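LBCATS-a (Synthetic construct, PDB 5EY5) probably cleaves indole-3-glycerol phosphate to indole and glyceraldehyde 3-phosphate, as the alpha subunit of tryptophan synthase, and holds sn-glycerol-3-phosphate in its TIM-barrel pocket. Local coordinates at residues L58-G61 / P62-R66; G233-I236 / V237-I240. All coordinates share one frame; numbering follows the deposited sequence.

Contact 1: residues L58-G61 / P62-R66; sequences LADG and PTIQR
Gln65 reaches back from the first turn of helix 62-73 to the loop that leads into it. Its CB stands 3.4 Å from Gly61 O, and CG, placed beside the backbone N (chi1 -70°), comes near the same oxygen. From there the chain runs extended, CD about equally far from the oxygens of Asp60 and Gly61, until NE2 donates to Asp60 O at 2.8 Å. That bond is nearly straight (172°) and leaves within the amide plane, although NE2 lies tilted from the plane of the carbonyl it meets. The backbone of Gln65 is tied as well: its N bonds Gly61 O at 3.0 Å, the first i to i+4 bond of the helix, with Gly61 as N-cap and Pro62 as first helical residue.

On another flank Asp60 and Ile64 cross at a slant, with OD1 3.3 Å from the methyl CG2 of Ile64. The carboxylate finds its polar partners in Tyr102, at OD2, and Thr183, at OD1; Thr183 OG1 also takes the N-H of Gly61. Asp60 O receives a further, weak hydrogen bond from a basic side chain of another protein chain. The hydroxyls of Tyr102 and Thr183 thus satisfy the buried carboxylate, while its flank lies against Ile64, which lines the glycerol phosphate pocket.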
ATOM      1  N   LEU A  58       3.422 -18.876 -29.009  1.00 45.99           N
ATOM      2  CA  LEU A  58       2.154 -18.161 -28.856  1.00 58.31           C
ATOM      3  C   LEU A  58       0.953 -18.929 -29.405  1.00 63.14           C
ATOM      4  O   LEU A  58      -0.178 -18.709 -28.945  1.00 55.69           O
ATOM      5  CB  LEU A  58       2.276 -16.805 -29.561  1.00 52.86           C
ATOM      6  CG  LEU A  58       1.334 -15.616 -29.438  1.00 65.94           C
ATOM      7  CD1 LEU A  58       1.347 -15.048 -28.026  1.00 72.49           C
ATOM      8  CD2 LEU A  58       1.748 -14.545 -30.447  1.00 66.21           C
ATOM      9  N   ALA A  59       1.167 -19.820 -30.374  1.00 57.44           N
ATOM     10  CA  ALA A  59       0.084 -20.438 -31.128  1.00 54.78           C
ATOM     11  C   ALA A  59      -0.174 -21.893 -30.743  1.00 54.57           C
ATOM     12  O   ALA A  59      -0.995 -22.554 -31.391  1.00 55.96           O
ATOM     13  CB  ALA A  59       0.373 -20.343 -32.631  1.00 43.61           C
ATOM     14  N   ASP A  60       0.476 -22.410 -29.702  1.00 45.03           N
ATOM     15  CA  ASP A  60       0.376 -23.824 -29.364  1.00 41.03           C
ATOM     16  C   ASP A  60      -0.392 -24.061 -28.066  1.00 49.53           C
ATOM     17  O   ASP A  60      -0.272 -23.291 -27.105  1.00 47.07           O
ATOM     18  CB  ASP A  60       1.765 -24.439 -29.279  1.00 46.56           C
ATOM     19  CG  ASP A  60       2.364 -24.659 -30.648  1.00 61.56           C
ATOM     20  OD1 ASP A  60       1.794 -25.485 -31.392  1.00 69.95           O
ATOM     21  OD2 ASP A  60       3.374 -24.006 -30.990  1.00 63.53           O
ATOM     22  N   GLY A  61      -1.213 -25.127 -28.064  1.00 44.30           N
ATOM     23  CA  GLY A  61      -1.873 -25.573 -26.866  1.00 41.78           C
ATOM     24  C   GLY A  61      -0.910 -26.288 -25.925  1.00 37.25           C
ATOM     25  O   GLY A  61       0.284 -26.441 -26.217  1.00 39.52           O
ATOM     26  N   PRO A  62      -1.434 -26.746 -24.786  1.00 38.90           N
ATOM     27  CA  PRO A  62      -0.551 -27.289 -23.737  1.00 43.67           C
ATOM     28  C   PRO A  62       0.299 -28.473 -24.181  1.00 36.05           C
ATOM     29  O   PRO A  62       1.464 -28.568 -23.791  1.00 37.16           O
ATOM     30  CB  PRO A  62      -1.541 -27.694 -22.632  1.00 51.80           C
ATOM     31  CG  PRO A  62      -2.776 -26.881 -22.904  1.00 53.07           C
ATOM     32  CD  PRO A  62      -2.851 -26.743 -24.384  1.00 48.67           C
ATOM     33  N   THR A  63      -0.263 -29.396 -24.961  1.00 43.14           N
ATOM     34  CA  THR A  63       0.491 -30.565 -25.410  1.00 27.80           C
ATOM     35  C   THR A  63       1.788 -30.172 -26.090  1.00 28.39           C
ATOM     36  O   THR A  63       2.872 -30.657 -25.742  1.00 36.37           O
ATOM     37  CB  THR A  63      -0.363 -31.374 -26.377  1.00 34.53           C
ATOM     38  OG1 THR A  63      -1.596 -31.709 -25.732  1.00 38.52           O
ATOM     39  CG2 THR A  63       0.373 -32.639 -26.797  1.00 33.33           C
ATOM     40  N   ILE A  64       1.687 -29.331 -27.113  1.00 28.52           N
ATOM     41  CA  ILE A  64       2.878 -28.975 -27.864  1.00 32.22           C
ATOM     42  C   ILE A  64       3.743 -27.983 -27.094  1.00 36.80           C
ATOM     43  O   ILE A  64       4.958 -27.931 -27.312  1.00 32.88           O
ATOM     44  CB  ILE A  64       2.446 -28.477 -29.253  1.00 34.54           C
ATOM     45  CG1 ILE A  64       1.909 -29.689 -30.030  1.00 42.91           C
ATOM     46  CG2 ILE A  64       3.618 -27.810 -30.001  1.00 36.13           C
ATOM     47  CD1 ILE A  64       1.286 -29.376 -31.347  1.00 41.32           C
ATOM     48  N   GLN A  65       3.146 -27.193 -26.188  1.00 44.39           N
ATOM     49  CA  GLN A  65       3.927 -26.381 -25.253  1.00 39.97           C
ATOM     50  C   GLN A  65       4.869 -27.254 -24.445  1.00 33.25           C
ATOM     51  O   GLN A  65       6.040 -26.910 -24.245  1.00 32.88           O
ATOM     52  CB  GLN A  65       3.006 -25.622 -24.280  1.00 35.65           C
ATOM     53  CG  GLN A  65       2.159 -24.483 -24.845  1.00 40.05           C
ATOM     54  CD  GLN A  65       1.091 -24.035 -23.850  1.00 46.96           C
ATOM     55  OE1 GLN A  65       1.295 -24.101 -22.632  1.00 46.87           O
ATOM     56  NE2 GLN A  65      -0.062 -23.601 -24.362  1.00 43.28           N
ATOM     57  N   ARG A  66       4.339 -28.353 -23.898  1.00 30.89           N
ATOM     58  CA  ARG A  66       5.141 -29.273 -23.093  1.00 35.88           C
ATOM     59  C   ARG A  66       6.196 -29.976 -23.926  1.00 29.92           C
ATOM     60  O   ARG A  66       7.300 -30.223 -23.442  1.00 30.92           O
ATOM     61  CB  ARG A  66       4.251 -30.317 -22.410  1.00 33.87           C
ATOM     62  CG  ARG A  66       3.245 -29.714 -21.446  1.00 42.39           C
ATOM     63  CD  ARG A  66       2.541 -30.758 -20.593  1.00 35.91           C
ATOM     64  NE  ARG A  66       1.739 -31.699 -21.366  1.00 41.28           N
ATOM     65  CZ  ARG A  66       0.463 -31.505 -21.681  1.00 45.73           C
ATOM     66  NH1 ARG A  66      -0.146 -30.389 -21.305  1.00 43.90           N
ATOM     67  NH2 ARG A  66      -0.201 -32.420 -22.382  1.00 43.98           N
TER

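Contact 2: residues G233-I236 / V237-I240; sequences GSAI and VKRI. With G3P (sn-glycerol-3-phosphate), chain E.
Gly233 and Val237 make the first i to i+4 bond of helix 234-241: Val237 N donates to Gly233 O at 2.9 Å, almost straight at 170°. The same oxygen also takes a weak bond from Ile236 N. Lys238 N continues the series by donating to Ser234 O, whose placement is less certain. The amides of the N-cap Gly233 and of Ser234, the first helical residue, turn to the phosphate of sn-glycerol-3-phosphate. Gly233 N meets O3P at 3.0 Å and Ser234 N meets O4P at 2.6 Å. Ser234 OG, set beside its own backbone N (chi1 -80°), donates to O4P at 2.7 Å, and the oxygen is therefore gripped twice by one residue. Gly184 N and Gly213 N also hydrogen-bond the ligand, as do Glu49 and Tyr175. Such binding at a helix start, where the helix dipole would probably favour an anion, is the phosphate site familiar from TIM barrels.

Within the same turn, Ala235 O is taken by a side chain: Arg239, its chain bent at chi2 (123°), swings NH1 back to that oxygen at 3.0 Å. The acceptor lies in the guanidinium plane at its edge, whereas NH1 sits above the carbonyl plane. A leucine in place of Arg239 would probably leave Ala235 O without this donor and Phe256 without its cation-pi partner. Ile240 N closes the next turn on Ile236 O at 3.2 Å, and Arg239 N adds a weak bond there.

Ile236 and Ile240 pack on strand 18-24 and helix 249-263, Ala235 also touches helix 249-263, and Ser234 and Val237 lie against helix 62-73; the short helix, following strand 229-232, is wedged among them.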
ATOM      1  N   GLY A 233      -0.962 -33.210 -35.167  1.00 35.43           N
ATOM      2  CA  GLY A 233       0.202 -32.985 -34.346  1.00 37.24           C
ATOM      3  C   GLY A 233      -0.024 -33.400 -32.911  1.00 44.09           C
ATOM      4  O   GLY A 233       0.536 -34.411 -32.453  1.00 29.20           O
ATOM      5  N   SER A 234      -0.858 -32.635 -32.197  1.00 31.94           N
ATOM      6  CA  SER A 234      -1.019 -32.878 -30.767  1.00 39.36           C
ATOM      7  C   SER A 234      -1.293 -34.348 -30.467  1.00 37.20           C
ATOM      8  O   SER A 234      -0.716 -34.917 -29.534  1.00 39.22           O
ATOM      9  CB  SER A 234      -2.133 -31.996 -30.209  1.00 39.96           C
ATOM     10  OG  SER A 234      -1.632 -30.688 -29.982  1.00 45.14           O
ATOM     11  N   ALA A 235      -2.152 -34.987 -31.262  1.00 36.74           N
ATOM     12  CA  ALA A 235      -2.506 -36.365 -30.943  1.00 41.92           C
ATOM     13  C   ALA A 235      -1.298 -37.293 -31.040  1.00 40.88           C
ATOM     14  O   ALA A 235      -1.218 -38.277 -30.297  1.00 36.90           O
ATOM     15  CB  ALA A 235      -3.629 -36.848 -31.854  1.00 30.59           C
ATOM     16  N   ILE A 236      -0.363 -37.012 -31.951  1.00 36.11           N
ATOM     17  CA  ILE A 236       0.826 -37.851 -32.074  1.00 31.96           C
ATOM     18  C   ILE A 236       1.809 -37.535 -30.963  1.00 30.18           C
ATOM     19  O   ILE A 236       2.445 -38.433 -30.392  1.00 30.96           O
ATOM     20  CB  ILE A 236       1.480 -37.649 -33.449  1.00 30.51           C
ATOM     21  CG1 ILE A 236       0.552 -38.101 -34.564  1.00 30.33           C
ATOM     22  CG2 ILE A 236       2.847 -38.381 -33.489  1.00 35.96           C
ATOM     23  CD1 ILE A 236       1.057 -37.753 -35.961  1.00 32.57           C
ATOM     24  N   VAL A 237       1.953 -36.245 -30.652  1.00 30.08           N
ATOM     25  CA  VAL A 237       2.821 -35.827 -29.568  1.00 31.71           C
ATOM     26  C   VAL A 237       2.364 -36.406 -28.239  1.00 33.28           C
ATOM     27  O   VAL A 237       3.193 -36.695 -27.365  1.00 34.67           O
ATOM     28  CB  VAL A 237       2.879 -34.288 -29.519  1.00 32.63           C
ATOM     29  CG1 VAL A 237       3.553 -33.851 -28.240  1.00 37.39           C
ATOM     30  CG2 VAL A 237       3.622 -33.761 -30.728  1.00 32.13           C
ATOM     31  N   LYS A 238       1.051 -36.565 -28.047  1.00 41.74           N
ATOM     32  CA  LYS A 238       0.567 -37.219 -26.829  1.00 44.30           C
ATOM     33  C   LYS A 238       1.165 -38.612 -26.692  1.00 43.13           C
ATOM     34  O   LYS A 238       1.608 -39.023 -25.608  1.00 42.10           O
ATOM     35  CB  LYS A 238      -0.959 -37.320 -26.840  1.00 51.83           C
ATOM     36  CG  LYS A 238      -1.700 -36.039 -27.139  1.00 65.90           C
ATOM     37  CD  LYS A 238      -3.048 -36.017 -26.418  1.00 73.37           C
ATOM     38  CE  LYS A 238      -4.093 -35.225 -27.186  1.00 74.87           C
ATOM     39  NZ  LYS A 238      -4.593 -35.978 -28.375  1.00 74.05           N
ATOM     40  N   ARG A 239       1.187 -39.363 -27.788  1.00 38.21           N
ATOM     41  CA  ARG A 239       1.689 -40.723 -27.684  1.00 41.13           C
ATOM     42  C   ARG A 239       3.177 -40.735 -27.383  1.00 44.76           C
ATOM     43  O   ARG A 239       3.661 -41.631 -26.684  1.00 48.60           O
ATOM     44  CB  ARG A 239       1.367 -41.496 -28.956  1.00 43.34           C
ATOM     45  CG  ARG A 239       0.011 -42.147 -28.871  1.00 39.63           C
ATOM     46  CD  ARG A 239      -0.909 -41.719 -29.984  1.00 38.00           C
ATOM     47  NE  ARG A 239      -2.215 -42.341 -29.803  1.00 41.01           N
ATOM     48  CZ  ARG A 239      -3.348 -41.668 -29.668  1.00 50.24           C
ATOM     49  NH1 ARG A 239      -3.345 -40.339 -29.724  1.00 44.80           N
ATOM     50  NH2 ARG A 239      -4.487 -42.327 -29.502  1.00 57.70           N
ATOM     51  N   ILE A 240       3.910 -39.735 -27.873  1.00 39.70           N
ATOM     52  CA  ILE A 240       5.311 -39.612 -27.504  1.00 34.97           C
ATOM     53  C   ILE A 240       5.447 -39.288 -26.028  1.00 37.26           C
ATOM     54  O   ILE A 240       6.274 -39.877 -25.319  1.00 46.52           O
ATOM     55  CB  ILE A 240       5.999 -38.560 -28.386  1.00 34.90           C
ATOM     56  CG1 ILE A 240       6.007 -39.054 -29.837  1.00 35.20           C
ATOM     57  CG2 ILE A 240       7.406 -38.285 -27.861  1.00 35.83           C
ATOM     58  CD1 ILE A 240       6.226 -37.969 -30.859  1.00 40.14           C
TER
HETATM   59  O1  G3P E 301       0.742 -28.414 -37.683  1.00 39.15           O
HETATM   60  C1  G3P E 301       0.546 -27.975 -36.372  1.00 43.18           C
HETATM   61  C2  G3P E 301      -0.045 -29.087 -35.512  1.00 44.48           C
HETATM   62  O2  G3P E 301       0.154 -28.720 -34.177  1.00 44.20           O
HETATM   63  C3  G3P E 301      -1.538 -29.325 -35.824  1.00 35.39           C
HETATM   64  O1P G3P E 301      -2.379 -28.923 -34.768  1.00 38.97           O
HETATM   65  O4P G3P E 301      -1.646 -30.198 -32.673  1.00 45.39           O
HETATM   66  O2P G3P E 301      -4.072 -29.576 -32.867  1.00 36.67           O
HETATM   67  O3P G3P E 301      -3.173 -31.330 -34.306  1.00 44.00           O
HETATM   68  P   G3P E 301      -2.828 -30.028 -33.623  1.00 42.49           P

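Contacts 1 and 2 are both largely buried, their centres about 12 Å apart, and each is the start of a helix with a glycine N-cap; Pro62 and Arg66 are the exposed residues of contact 1, Lys238 and Arg239 the partly exposed ones of contact 2. They meet: Ile64 CD1 packs on Ser234 OG at 3.5 Å, and Thr63 CG2 touches both Val237 CG1 and Lys238 CG. Residues 58-66 offer the ligand an apolar side chain and spend polar groups on hydroxyls and another protein chain; residues 233-240 give its phosphate N-H groups and a hydroxyl. Ala235, Ile236 and Ile240 face helix 249-263, the two isoleucines also strand 18-24, while Val237 faces helix 62-73.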